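Local coordinates for protein dITP/XTP pyrophosphatase (Staphylococcus aureus, PDB 4BNQ) that probably hydrolyses non-canonical purine nucleoside triphosphates such as XTP, dITP and ITP to monophosphates and diphosphate, clearing them from the nucleotide pool, at residues T63-D68 and C117-S122; I4-N9 and Y24-I29; K129-T134 and N183-F188; R111-V116 and G137-G142; K18-D23 and H177-I182. One frame throughout, in Å; residues are numbered along the deposited sequence.

Interaction 1: residues T63-D68 and C117-S122; sequences TVIADD and CVISMS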
# COMPACT_ATOMS: atom_id res chain seq x y z
N THR A 63 9.67 -23.51 -4.57
CA THR A 63 9.43 -22.09 -4.35
C THR A 63 8.89 -21.84 -2.92
O THR A 63 8.01 -22.56 -2.44
CB THR A 63 8.42 -21.55 -5.36
OG1 THR A 63 9.01 -21.56 -6.66
CG2 THR A 63 8.02 -20.11 -5.00
N VAL A 64 9.46 -20.85 -2.23
CA VAL A 64 8.97 -20.47 -0.91
C VAL A 64 8.96 -18.94 -0.76
O VAL A 64 9.53 -18.22 -1.60
CB VAL A 64 9.85 -21.04 0.22
CG1 VAL A 64 10.22 -22.49 -0.05
CG2 VAL A 64 11.08 -20.18 0.37
N ILE A 65 8.33 -18.44 0.29
CA ILE A 65 8.49 -17.04 0.64
C ILE A 65 9.00 -16.89 2.07
O ILE A 65 8.74 -17.72 2.93
CB ILE A 65 7.20 -16.22 0.49
CG1 ILE A 65 6.13 -16.71 1.46
CG2 ILE A 65 6.70 -16.27 -0.94
CD1 ILE A 65 4.86 -15.84 1.46
N ALA A 66 9.69 -15.79 2.32
CA ALA A 66 10.07 -15.47 3.67
C ALA A 66 9.70 -14.03 3.95
O ALA A 66 9.32 -13.29 3.04
CB ALA A 66 11.55 -15.70 3.89
N ASP A 67 9.79 -13.65 5.22
CA ASP A 67 9.30 -12.38 5.70
C ASP A 67 10.32 -11.85 6.71
O ASP A 67 10.71 -12.55 7.65
CB ASP A 67 7.94 -12.61 6.35
CG ASP A 67 7.39 -11.37 7.07
OD1 ASP A 67 8.10 -10.73 7.88
OD2 ASP A 67 6.21 -11.05 6.85
N ASP A 68 10.75 -10.61 6.53
CA ASP A 68 11.50 -9.94 7.58
C ASP A 68 10.90 -8.57 7.81
O ASP A 68 10.90 -7.73 6.92
CB ASP A 68 12.99 -9.84 7.27
CG ASP A 68 13.82 -9.63 8.52
OD1 ASP A 68 13.99 -10.59 9.29
OD2 ASP A 68 14.30 -8.50 8.75
N CYS A 117 7.39 -4.34 6.28
CA CYS A 117 7.43 -5.75 5.93
C CYS A 117 8.02 -5.97 4.55
O CYS A 117 7.50 -5.43 3.56
CB CYS A 117 6.05 -6.39 5.98
SG CYS A 117 6.04 -8.04 5.20
N VAL A 118 9.09 -6.76 4.48
CA VAL A 118 9.65 -7.18 3.21
C VAL A 118 9.45 -8.68 3.01
O VAL A 118 9.88 -9.48 3.83
CB VAL A 118 11.14 -6.88 3.08
CG1 VAL A 118 11.67 -7.47 1.78
CG2 VAL A 118 11.37 -5.37 3.14
N ILE A 119 8.78 -9.04 1.92
CA ILE A 119 8.53 -10.44 1.54
C ILE A 119 9.49 -10.79 0.41
O ILE A 119 9.55 -10.08 -0.58
CB ILE A 119 7.10 -10.60 1.00
CG1 ILE A 119 6.07 -10.27 2.09
CG2 ILE A 119 6.85 -12.01 0.48
CD1 ILE A 119 6.01 -11.27 3.24
N SER A 120 10.26 -11.87 0.54
CA SER A 120 11.04 -12.33 -0.61
C SER A 120 10.57 -13.70 -1.11
O SER A 120 10.30 -14.60 -0.31
CB SER A 120 12.53 -12.36 -0.31
OG SER A 120 12.83 -13.40 0.58
N MET A 121 10.47 -13.85 -2.43
CA MET A 121 10.10 -15.13 -3.02
C MET A 121 11.33 -15.76 -3.68
O MET A 121 12.06 -15.10 -4.42
CB MET A 121 8.98 -14.94 -4.05
CG MET A 121 8.55 -16.23 -4.75
SD MET A 121 7.07 -16.00 -5.81
CE MET A 121 5.97 -16.93 -4.81
N SER A 122 11.56 -17.03 -3.40
CA SER A 122 12.70 -17.71 -3.98
C SER A 122 12.29 -19.09 -4.42
O SER A 122 11.34 -19.68 -3.88
CB SER A 122 13.84 -17.81 -2.97
OG SER A 122 14.19 -16.52 -2.53
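Asp-67 and Cys-117 meet at the end of two antiparallel strands that holds the probable active site, with Asp-67 OD2 3.4 Å from Cys-117 SG. The carboxylate stands anti to the backbone N (chi1 172°), and Cys-117 SG is likewise anti to its own. Ile-119, bent at both torsions, brings its CD1 to 3.6 Å from Asp-67 OD2. At the other end of this face Met-121 runs extended and then turns at chi3 (-111°). Its methyl CE thereby meets Thr-63 CG2 at 3.8 Å and also Ile-65 CG2 at 4.0 Å. Val-64, Ala-66 and Asp-68 point to the reverse face with Ser-122, Ser-120 and Val-118, each pair joined by two backbone hydrogen bonds. The shortest runs from Val-64 N to Ser-122 O, 2.8 Å. Asp-67 OD2 forms a salt bridge with Arg-178, and OD1 takes Lys-13 and Ser-69 OG, whereas Asp-68, the probable proton acceptor and magnesium ligand, pairs with Lys-52. Val-5 and Ala-7 bond the backbone of Ile-65 along the other edge of its strand, and strand 126-139 is the sheet neighbour of residues 117-122; helix 177-191 packs on Cys-117 and Ile-119, and helix 45-60 covers the serine face, where Ser-53 bonds both Ser-120 and Ser-122.

Interaction 2: residues I4-N9 and Y24-I29; sequences IVIASN and YHVIGI. With PO4 (phosphate ion), chain C.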
# COMPACT_ATOMS: atom_id res chain seq x y z
N ILE A 4 1.30 -22.58 -0.48
CA ILE A 4 2.43 -21.69 -0.33
C ILE A 4 3.26 -22.03 0.92
O ILE A 4 2.72 -22.17 2.02
CB ILE A 4 2.00 -20.20 -0.37
CG1 ILE A 4 3.23 -19.30 -0.49
CG2 ILE A 4 1.18 -19.84 0.85
CD1 ILE A 4 2.87 -17.86 -0.76
N VAL A 5 4.56 -22.21 0.73
CA VAL A 5 5.45 -22.52 1.84
C VAL A 5 6.07 -21.22 2.35
O VAL A 5 6.66 -20.44 1.59
CB VAL A 5 6.55 -23.50 1.42
CG1 VAL A 5 7.53 -23.73 2.58
CG2 VAL A 5 5.93 -24.83 0.92
N ILE A 6 5.91 -20.97 3.64
CA ILE A 6 6.46 -19.76 4.22
C ILE A 6 7.63 -20.05 5.17
O ILE A 6 7.46 -20.71 6.20
CB ILE A 6 5.38 -18.97 4.94
CG1 ILE A 6 4.19 -18.73 3.99
CG2 ILE A 6 5.96 -17.66 5.46
CD1 ILE A 6 3.01 -18.13 4.65
N ALA A 7 8.81 -19.54 4.82
CA ALA A 7 10.02 -19.85 5.56
C ALA A 7 10.14 -18.90 6.76
O ALA A 7 11.07 -18.09 6.85
CB ALA A 7 11.22 -19.74 4.68
N SER A 8 9.19 -19.01 7.67
CA SER A 8 9.23 -18.22 8.88
C SER A 8 8.89 -19.11 10.05
O SER A 8 7.97 -19.94 9.95
CB SER A 8 8.21 -17.09 8.80
OG SER A 8 8.25 -16.34 10.00
N ASN A 9 9.64 -18.92 11.14
CA ASN A 9 9.44 -19.65 12.40
C ASN A 9 8.45 -18.94 13.29
O ASN A 9 8.12 -19.41 14.38
CB ASN A 9 10.75 -19.77 13.20
CG ASN A 9 11.73 -20.76 12.58
OD1 ASN A 9 11.33 -21.76 11.99
ND2 ASN A 9 13.02 -20.47 12.71
N TYR A 24 -5.45 -20.38 -0.10
CA TYR A 24 -4.26 -21.22 -0.18
C TYR A 24 -4.17 -22.18 0.97
O TYR A 24 -4.71 -21.92 2.05
CB TYR A 24 -2.99 -20.38 -0.19
CG TYR A 24 -2.65 -19.73 -1.52
CD1 TYR A 24 -3.30 -18.56 -1.93
CD2 TYR A 24 -1.67 -20.27 -2.34
CE1 TYR A 24 -2.97 -17.96 -3.14
CE2 TYR A 24 -1.34 -19.68 -3.54
CZ TYR A 24 -1.99 -18.52 -3.94
OH TYR A 24 -1.65 -17.96 -5.14
N HIS A 25 -3.50 -23.29 0.74
CA HIS A 25 -3.04 -24.06 1.87
C HIS A 25 -1.72 -23.43 2.29
O HIS A 25 -0.70 -23.55 1.59
CB HIS A 25 -2.85 -25.54 1.54
CG HIS A 25 -2.33 -26.32 2.70
ND1 HIS A 25 -1.47 -27.41 2.55
CD2 HIS A 25 -2.48 -26.17 4.03
CE1 HIS A 25 -1.15 -27.88 3.72
NE2 HIS A 25 -1.75 -27.14 4.67
N VAL A 26 -1.74 -22.72 3.41
CA VAL A 26 -0.54 -22.04 3.90
C VAL A 26 0.26 -23.03 4.74
O VAL A 26 -0.26 -23.60 5.70
CB VAL A 26 -0.92 -20.77 4.70
CG1 VAL A 26 0.24 -20.27 5.53
CG2 VAL A 26 -1.38 -19.67 3.76
N ILE A 27 1.51 -23.26 4.34
CA ILE A 27 2.37 -24.21 5.05
C ILE A 27 3.54 -23.44 5.69
O ILE A 27 4.40 -22.89 4.98
CB ILE A 27 2.95 -25.30 4.11
CG1 ILE A 27 1.82 -26.10 3.47
CG2 ILE A 27 3.85 -26.28 4.86
CD1 ILE A 27 2.30 -27.23 2.56
N GLY A 28 3.56 -23.40 7.02
CA GLY A 28 4.64 -22.75 7.74
C GLY A 28 5.87 -23.66 7.74
O GLY A 28 5.72 -24.88 7.75
N ILE A 29 7.07 -23.09 7.72
CA ILE A 29 8.27 -23.91 7.67
C ILE A 29 8.39 -24.89 8.83
O ILE A 29 8.97 -25.97 8.68
CB ILE A 29 9.54 -23.06 7.59
CG1 ILE A 29 10.68 -23.89 7.01
CG2 ILE A 29 9.90 -22.49 8.96
CD1 ILE A 29 10.48 -24.27 5.60
P PO4 C . 11.21 -15.13 11.21
O1 PO4 C . 10.22 -14.85 10.07
O2 PO4 C . 10.76 -14.41 12.46
O3 PO4 C . 12.57 -14.59 10.80
O4 PO4 C . 11.31 -16.60 11.47
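Ile-6 O takes two N-H groups: Ile-29 N reaches it across the contact at 2.9 Å, and Ser-8 N makes a weak bond from within the inverse gamma turn centred on Ala-7. Before that turn the chains run parallel, as the two strands of a beta-alpha-beta unit whose helix is 11-20. Ile-27 turns both N and O to strand 4-6, its N giving to Ile-4 O and its O accepting from Ile-6 N at 2.8 Å. On one face Ile-4 and Val-26 run alongside each other, CG2 to CG2 3.9 Å, while Ile-6 CD1 comes across to Val-26 CG1 at 3.6 Å. Next to the turn, Ile-29 has CG1 anti to the backbone N (chi1 -159°), and CG2 falls between N and the carbonyl carbon. This sets the methyl CG2 3.3 Å from Ser-8 O and similarly close to Asn-9 OD1, whose amide ND2 bonds Phe-36 O. The turn delivers Asn-9 N to phosphate O4 at 2.9 Å; Ser-8 OG lies beside O1 at a distance too short to trust in detail. Lys-13 and Lys-52 also bond this ion. Together they make an anion site, consistent with the predicted substrate binding of Ser-8 and Asn-9; the phosphate, probably from the crystallisation liquor, may mark where a substrate phosphate would lie.

Interaction 3: residues K129-T134 and N183-F188; sequences KVFKGT and NLLQAF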
# COMPACT_ATOMS: atom_id res chain seq x y z
N LYS A 129 12.92 -12.61 -5.72
CA LYS A 129 12.24 -11.33 -5.86
C LYS A 129 11.70 -10.83 -4.51
O LYS A 129 11.20 -11.61 -3.70
CB LYS A 129 11.15 -11.46 -6.93
CG LYS A 129 10.58 -10.12 -7.38
CD LYS A 129 11.68 -9.06 -7.59
CE LYS A 129 11.07 -7.64 -7.64
NZ LYS A 129 10.02 -7.48 -8.69
N VAL A 130 11.83 -9.52 -4.26
CA VAL A 130 11.43 -8.92 -2.99
C VAL A 130 10.31 -7.88 -3.13
O VAL A 130 10.25 -7.17 -4.14
CB VAL A 130 12.62 -8.24 -2.27
CG1 VAL A 130 13.67 -9.27 -1.93
CG2 VAL A 130 13.21 -7.13 -3.14
N PHE A 131 9.45 -7.79 -2.12
CA PHE A 131 8.34 -6.83 -2.11
C PHE A 131 8.17 -6.18 -0.74
O PHE A 131 8.15 -6.87 0.29
CB PHE A 131 7.04 -7.54 -2.47
CG PHE A 131 7.13 -8.38 -3.71
CD1 PHE A 131 7.59 -9.69 -3.65
CD2 PHE A 131 6.74 -7.88 -4.93
CE1 PHE A 131 7.66 -10.47 -4.79
CE2 PHE A 131 6.82 -8.66 -6.07
CZ PHE A 131 7.27 -9.94 -6.01
N LYS A 132 8.04 -4.86 -0.71
CA LYS A 132 7.99 -4.12 0.55
C LYS A 132 6.62 -3.49 0.84
O LYS A 132 6.05 -2.84 -0.03
CB LYS A 132 9.07 -3.04 0.58
CG LYS A 132 9.03 -2.14 1.79
CD LYS A 132 10.41 -1.58 2.16
CE LYS A 132 10.95 -0.59 1.14
NZ LYS A 132 12.25 0.01 1.58
N GLY A 133 6.11 -3.70 2.05
CA GLY A 133 4.89 -3.03 2.49
C GLY A 133 5.15 -2.23 3.76
O GLY A 133 6.05 -2.57 4.56
N THR A 134 4.40 -1.15 3.96
CA THR A 134 4.49 -0.36 5.19
C THR A 134 3.12 0.10 5.70
O THR A 134 2.15 0.20 4.93
CB THR A 134 5.39 0.89 5.03
OG1 THR A 134 4.73 1.84 4.19
CG2 THR A 134 6.74 0.53 4.42
N ASN A 183 0.19 -7.72 -1.34
CA ASN A 183 -0.58 -7.19 -2.48
C ASN A 183 0.31 -7.01 -3.70
O ASN A 183 -0.09 -7.32 -4.82
CB ASN A 183 -1.28 -5.86 -2.15
CG ASN A 183 -2.52 -6.04 -1.29
OD1 ASN A 183 -3.10 -7.13 -1.23
ND2 ASN A 183 -2.94 -4.96 -0.63
N LEU A 184 1.53 -6.52 -3.46
CA LEU A 184 2.53 -6.42 -4.52
C LEU A 184 2.93 -7.81 -5.00
O LEU A 184 3.14 -8.02 -6.20
CB LEU A 184 3.76 -5.64 -4.04
CG LEU A 184 3.58 -4.16 -3.69
CD1 LEU A 184 4.78 -3.64 -2.87
CD2 LEU A 184 3.40 -3.32 -4.95
N LEU A 185 3.02 -8.77 -4.08
CA LEU A 185 3.35 -10.15 -4.46
C LEU A 185 2.25 -10.74 -5.33
O LEU A 185 2.53 -11.29 -6.40
CB LEU A 185 3.55 -11.05 -3.24
CG LEU A 185 3.70 -12.55 -3.55
CD1 LEU A 185 4.99 -12.79 -4.33
CD2 LEU A 185 3.69 -13.41 -2.27
N GLN A 186 1.01 -10.65 -4.86
CA GLN A 186 -0.12 -11.23 -5.58
C GLN A 186 -0.29 -10.60 -6.95
O GLN A 186 -0.67 -11.29 -7.90
CB GLN A 186 -1.41 -11.15 -4.76
CG GLN A 186 -1.51 -12.29 -3.74
CD GLN A 186 -2.63 -12.10 -2.75
OE1 GLN A 186 -3.12 -10.98 -2.55
NE2 GLN A 186 -3.06 -13.19 -2.13
N ALA A 187 0.00 -9.30 -7.05
CA ALA A 187 -0.04 -8.63 -8.35
C ALA A 187 1.04 -9.20 -9.26
O ALA A 187 0.82 -9.38 -10.45
CB ALA A 187 0.13 -7.12 -8.20
N PHE A 188 2.21 -9.46 -8.68
CA PHE A 188 3.30 -10.08 -9.41
C PHE A 188 2.88 -11.46 -9.96
O PHE A 188 3.11 -11.77 -11.12
CB PHE A 188 4.52 -10.21 -8.49
CG PHE A 188 5.72 -10.83 -9.16
CD1 PHE A 188 5.91 -12.22 -9.15
CD2 PHE A 188 6.67 -10.04 -9.78
CE1 PHE A 188 7.02 -12.79 -9.76
CE2 PHE A 188 7.78 -10.61 -10.40
CZ PHE A 188 7.95 -11.99 -10.38
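Phe-131 drives its ring from strand 126-139 into helix 177-191, an alpha-on-beta packing that lays the C-terminal helix on the main antiparallel sheet of this Ham1-family protein. Leu-185 CA sits over the ring centre as a CH-pi contact, 4.0 Å from the centroid and only 6° off the normal. Leu-185 CD1 reaches the rim at Phe-131 CE1, 3.6 Å away. At the ring's outer end the edge of Phe-131 meets the face of Phe-188 in an offset edge-to-face pair, planes at 69°, with Phe-131 CZ 3.6 Å from Phe-188 CG. Phe-188 has CG anti to its backbone N (chi1 -179°), which carries its ring out to this meeting point. The helical bond from Phe-188 N to Leu-184 O joins two of the residues that touch the Phe-131 ring. The strand is fixed behind by backbone bonds of Phe-131 to Ile-119 and of Lys-129 to Met-121. Further out, Lys-129 CG lies 4.1 Å from Phe-188 CE2, while its NZ forms a salt bridge with Glu-190 of the second subunit. There the same helix packs at the dimer interface, Ala-187 against Ala-187 of that subunit. Next along the strand, Leu-184 CD1 comes to 3.2 Å from Lys-132 O.

Interaction 4: residues R111-V116 and G137-G142; sequences RRAQFV and GEIADG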
# COMPACT_ATOMS: atom_id res chain seq x y z
N ARG A 111 5.58 10.54 18.70
CA ARG A 111 5.69 9.08 18.78
C ARG A 111 5.46 8.38 17.44
O ARG A 111 5.13 7.18 17.41
CB ARG A 111 4.69 8.54 19.81
CG ARG A 111 4.56 9.38 21.08
CD ARG A 111 4.18 8.51 22.26
NE ARG A 111 5.27 8.48 23.22
CZ ARG A 111 5.54 7.47 24.02
NH1 ARG A 111 4.82 6.36 23.98
NH2 ARG A 111 6.55 7.57 24.86
N ARG A 112 5.62 9.12 16.35
CA ARG A 112 5.42 8.54 15.03
C ARG A 112 6.32 7.33 14.83
O ARG A 112 7.49 7.32 15.24
CB ARG A 112 5.66 9.59 13.94
CG ARG A 112 4.55 10.65 13.86
CD ARG A 112 4.92 11.74 12.88
NE ARG A 112 6.17 12.37 13.26
CZ ARG A 112 6.92 13.14 12.47
NH1 ARG A 112 6.55 13.39 11.22
NH2 ARG A 112 8.04 13.66 12.94
N ALA A 113 5.76 6.29 14.23
CA ALA A 113 6.50 5.07 13.95
C ALA A 113 5.89 4.45 12.71
O ALA A 113 4.83 4.87 12.24
CB ALA A 113 6.44 4.09 15.12
N GLN A 114 6.55 3.44 12.19
CA GLN A 114 6.12 2.81 10.95
C GLN A 114 6.41 1.33 11.05
O GLN A 114 7.46 0.93 11.57
CB GLN A 114 6.94 3.43 9.82
CG GLN A 114 6.60 2.98 8.43
CD GLN A 114 7.61 3.49 7.42
OE1 GLN A 114 8.83 3.37 7.63
NE2 GLN A 114 7.13 4.08 6.33
N PHE A 115 5.48 0.50 10.59
CA PHE A 115 5.73 -0.93 10.52
C PHE A 115 6.18 -1.25 9.10
O PHE A 115 5.58 -0.76 8.13
CB PHE A 115 4.45 -1.71 10.77
CG PHE A 115 4.36 -2.30 12.14
CD1 PHE A 115 5.47 -2.84 12.75
CD2 PHE A 115 3.14 -2.34 12.81
CE1 PHE A 115 5.36 -3.40 14.02
CE2 PHE A 115 3.04 -2.88 14.07
CZ PHE A 115 4.15 -3.40 14.68
N VAL A 116 7.22 -2.06 8.99
CA VAL A 116 7.78 -2.38 7.68
C VAL A 116 7.80 -3.89 7.46
O VAL A 116 8.15 -4.64 8.36
CB VAL A 116 9.19 -1.78 7.54
CG1 VAL A 116 9.82 -2.19 6.22
CG2 VAL A 116 9.13 -0.24 7.63
N GLY A 137 1.78 4.70 11.93
CA GLY A 137 1.07 4.81 13.19
C GLY A 137 1.90 5.57 14.22
O GLY A 137 2.84 6.29 13.87
N GLU A 138 1.54 5.40 15.48
CA GLU A 138 2.19 6.09 16.58
C GLU A 138 2.38 5.06 17.64
O GLU A 138 1.64 4.07 17.67
CB GLU A 138 1.29 7.21 17.11
CG GLU A 138 1.04 8.33 16.11
CD GLU A 138 0.11 9.41 16.65
OE1 GLU A 138 -0.84 9.07 17.38
OE2 GLU A 138 0.33 10.60 16.32
N ILE A 139 3.37 5.27 18.50
CA ILE A 139 3.57 4.35 19.60
C ILE A 139 2.68 4.84 20.73
O ILE A 139 2.78 6.00 21.14
CB ILE A 139 5.03 4.32 20.06
CG1 ILE A 139 5.95 3.94 18.89
CG2 ILE A 139 5.21 3.37 21.27
CD1 ILE A 139 5.67 2.57 18.30
N ALA A 140 1.80 3.97 21.23
CA ALA A 140 0.89 4.37 22.31
C ALA A 140 1.63 4.50 23.63
O ALA A 140 2.85 4.25 23.71
CB ALA A 140 -0.25 3.39 22.44
N ASP A 141 0.90 4.88 24.67
CA ASP A 141 1.51 5.03 25.99
C ASP A 141 1.43 3.74 26.80
O ASP A 141 1.69 3.73 28.00
CB ASP A 141 0.85 6.18 26.76
CG ASP A 141 -0.62 5.94 27.02
OD1 ASP A 141 -1.15 4.92 26.55
OD2 ASP A 141 -1.26 6.77 27.69
N GLY A 142 1.07 2.64 26.16
CA GLY A 142 0.92 1.39 26.89
C GLY A 142 0.37 0.30 25.99
O GLY A 142 0.23 0.51 24.78
O HOH W 1 2.31 11.04 18.65
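Arg-111 O accepts Ile-139 N at 2.8 Å, and the side chain of the arginine runs along the residues that follow. The same oxygen also receives a CA-H contact from Glu-138 CA at 3.2 Å. Arg-111 CD comes to 3.1 Å from Ile-139 O, and the chain then bends at chi3 (114°). This turns the guanidinium edge to Ala-140 O, which lies in its plane with Arg-111 NH1 2.9 Å away, while NE bonds Thr-108 O. A water makes weak links to Arg-111 N and Glu-138 OE2. Arg-112 forms a non-hydrogen-bonded pair with Glu-138, their side chains on the same face. Its NE pairs with Asp-110, its guanidinium lies against Phe-74 as a cation-pi contact, and NH1 makes a weak bond to Lys-159 O of the second subunit. The segments are the open ends of the long beta hairpin of strands 112-123 and 126-139; the N-to-C directions of these short strand pieces are at 117°, far from a straight antiparallel 180°. Ala-113 follows as a hydrogen-bonded pair with Gly-137, its N giving to Gly-137 O at 2.9 Å, and Gly-137 N returning a bond to Ala-113 O at 3.1 Å. On that face the methyl Ala-113 CB meets Ile-139 CD1 at 3.6 Å and also touches Leu-71 and Val-73 of strand 64-73, the neighbour on the hairpin's other side.

Interaction 5: residues K18-D23 and H177-I182; sequences KVIFPD and HRRNAI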
# COMPACT_ATOMS: atom_id res chain seq x y z
N LYS A 18 -2.25 -16.74 6.90
CA LYS A 18 -3.42 -17.60 6.66
C LYS A 18 -4.66 -16.74 6.38
O LYS A 18 -5.44 -17.07 5.49
CB LYS A 18 -3.65 -18.59 7.81
CG LYS A 18 -2.68 -19.77 7.76
CD LYS A 18 -2.88 -20.75 8.92
CE LYS A 18 -2.61 -20.07 10.25
NZ LYS A 18 -2.70 -21.00 11.41
N VAL A 19 -4.80 -15.65 7.13
CA VAL A 19 -5.85 -14.66 6.88
C VAL A 19 -5.75 -14.06 5.47
O VAL A 19 -6.75 -13.94 4.77
CB VAL A 19 -5.78 -13.51 7.90
CG1 VAL A 19 -6.81 -12.40 7.54
CG2 VAL A 19 -6.00 -14.05 9.31
N ILE A 20 -4.53 -13.72 5.07
CA ILE A 20 -4.25 -13.03 3.81
C ILE A 20 -4.29 -13.94 2.58
O ILE A 20 -4.50 -13.47 1.47
CB ILE A 20 -2.88 -12.32 3.91
CG1 ILE A 20 -2.99 -11.07 4.77
CG2 ILE A 20 -2.35 -11.90 2.55
CD1 ILE A 20 -1.62 -10.63 5.29
N PHE A 21 -4.10 -15.24 2.76
CA PHE A 21 -4.24 -16.20 1.66
C PHE A 21 -5.33 -17.21 1.98
O PHE A 21 -5.01 -18.38 2.20
CB PHE A 21 -2.96 -17.02 1.47
CG PHE A 21 -1.77 -16.24 0.97
CD1 PHE A 21 -1.69 -15.81 -0.35
CD2 PHE A 21 -0.69 -15.99 1.80
CE1 PHE A 21 -0.56 -15.13 -0.81
CE2 PHE A 21 0.43 -15.30 1.34
CZ PHE A 21 0.50 -14.88 0.04
N PRO A 22 -6.61 -16.79 2.01
CA PRO A 22 -7.64 -17.75 2.43
C PRO A 22 -7.87 -18.83 1.38
O PRO A 22 -8.41 -19.88 1.72
CB PRO A 22 -8.90 -16.87 2.59
CG PRO A 22 -8.66 -15.69 1.68
CD PRO A 22 -7.16 -15.46 1.69
N ASP A 23 -7.45 -18.58 0.15
CA ASP A 23 -7.61 -19.58 -0.91
C ASP A 23 -6.43 -20.55 -0.97
O ASP A 23 -6.41 -21.45 -1.81
CB ASP A 23 -7.81 -18.91 -2.27
CG ASP A 23 -9.19 -18.26 -2.41
OD1 ASP A 23 -10.13 -18.70 -1.72
OD2 ASP A 23 -9.32 -17.30 -3.21
N HIS A 177 1.16 -3.77 7.21
CA HIS A 177 2.34 -3.70 6.36
C HIS A 177 2.57 -5.00 5.58
O HIS A 177 3.03 -4.99 4.43
CB HIS A 177 3.57 -3.37 7.22
CG HIS A 177 3.76 -4.28 8.40
ND1 HIS A 177 2.76 -4.47 9.36
CD2 HIS A 177 4.79 -5.04 8.78
CE1 HIS A 177 3.20 -5.31 10.26
NE2 HIS A 177 4.43 -5.67 9.96
N ARG A 178 2.22 -6.12 6.20
CA ARG A 178 2.36 -7.42 5.58
C ARG A 178 1.28 -7.60 4.51
O ARG A 178 1.54 -8.16 3.46
CB ARG A 178 2.28 -8.51 6.64
CG ARG A 178 2.55 -9.93 6.15
CD ARG A 178 3.23 -10.78 7.26
NE ARG A 178 2.86 -10.33 8.58
CZ ARG A 178 3.71 -9.85 9.49
NH1 ARG A 178 5.02 -9.79 9.25
NH2 ARG A 178 3.22 -9.42 10.64
N ARG A 179 0.07 -7.12 4.76
CA ARG A 179 -0.96 -7.13 3.73
C ARG A 179 -0.49 -6.33 2.52
O ARG A 179 -0.68 -6.75 1.38
CB ARG A 179 -2.28 -6.56 4.24
CG ARG A 179 -3.31 -6.32 3.14
CD ARG A 179 -3.68 -7.63 2.44
NE ARG A 179 -4.44 -7.40 1.22
CZ ARG A 179 -5.75 -7.58 1.11
NH1 ARG A 179 -6.44 -7.98 2.17
NH2 ARG A 179 -6.36 -7.35 -0.04
N ASN A 180 0.14 -5.19 2.77
CA ASN A 180 0.57 -4.33 1.67
C ASN A 180 1.68 -4.96 0.83
O ASN A 180 1.68 -4.82 -0.38
CB ASN A 180 1.01 -2.95 2.16
CG ASN A 180 -0.16 -2.08 2.54
OD1 ASN A 180 -1.28 -2.30 2.08
ND2 ASN A 180 0.08 -1.09 3.40
N ALA A 181 2.62 -5.63 1.49
CA ALA A 181 3.68 -6.32 0.78
C ALA A 181 3.12 -7.46 -0.06
O ALA A 181 3.57 -7.68 -1.18
CB ALA A 181 4.68 -6.88 1.76
N ILE A 182 2.18 -8.20 0.51
CA ILE A 182 1.62 -9.35 -0.18
C ILE A 182 0.80 -8.91 -1.40
O ILE A 182 0.75 -9.64 -2.38
CB ILE A 182 0.76 -10.22 0.76
CG1 ILE A 182 1.63 -10.90 1.80
CG2 ILE A 182 0.02 -11.29 -0.02
CD1 ILE A 182 2.58 -11.95 1.22
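Ile-20 and Ile-182 supply the apolar heart of this contact, their branches crossing obliquely with Ile-20 CG2 3.5 Å from Ile-182 CG2. The other branch of Ile-20 reaches toward helix 177-191: CG1 stands anti to the carbonyl carbon (chi1 -75°) and CD1 continues outward. Its tip, Ile-20 CD1, settles 3.9 Å from Arg-179 CA, against the backbone of the first turn. Aliphatic parts of the arginines flank this branch, Arg-178 CG lying 4.3 Å from Ile-20 CD1 and Arg-179 CD 4.2 Å from Ile-20 CG1. The aromatic contribution comes from Phe-21, which meets Ile-182 from the opposite direction. Both methyls of Ile-182 meet the ring, its torsions bringing CG2 to 3.6 Å from Phe-21 CZ and CD1 to 3.8 Å from the same ring carbon. Phe-21 is also edge-to-face with Tyr-24. In the fold, the C-terminal end of helix 11-20, from the beta-alpha-beta unit, here leans on the first turns of helix 177-191. Phe-21 is the first residue to leave helical geometry, and its ring still reaches Ile-182. Polar ends of the arginines find partners outside the two segments. Arg-178 holds Asp-16 of helix 11-20 through NH2, in addition to its bridge to Asp-67, consistent with its predicted substrate binding. Arg-179 NE bonds Asn-183 OD1 one turn on, and its NH1 bonds Gly-173 O. Backbone bonding keeps the helix regular beneath them, Ile-182 N giving to Arg-178 O at 3.0 Å.

In the fold
Interaction 1 lies, centre to centre, about 10 Å from interaction 2 and about 9 Å from interaction 3. Interaction 4 is about 24 Å from interaction 1, on the opposite side of the chain's centre. Interactions 1, 3 and 4 share the antiparallel sheet, with strand 112-123 serving 1 and 4 and strand 126-139 serving 3 and 4. Interactions 3 and 5 share helix 177-191, whereas 2 and 5 draw on the same beta-alpha-beta unit. Along the chain, interaction 2 closes before 1 opens, and 1 is nested within the loop that interaction 5 closes. Distant segments thus bring Ser-8, Asp-67, Asp-68 and Arg-178 together, consistent with one composite nucleotide site.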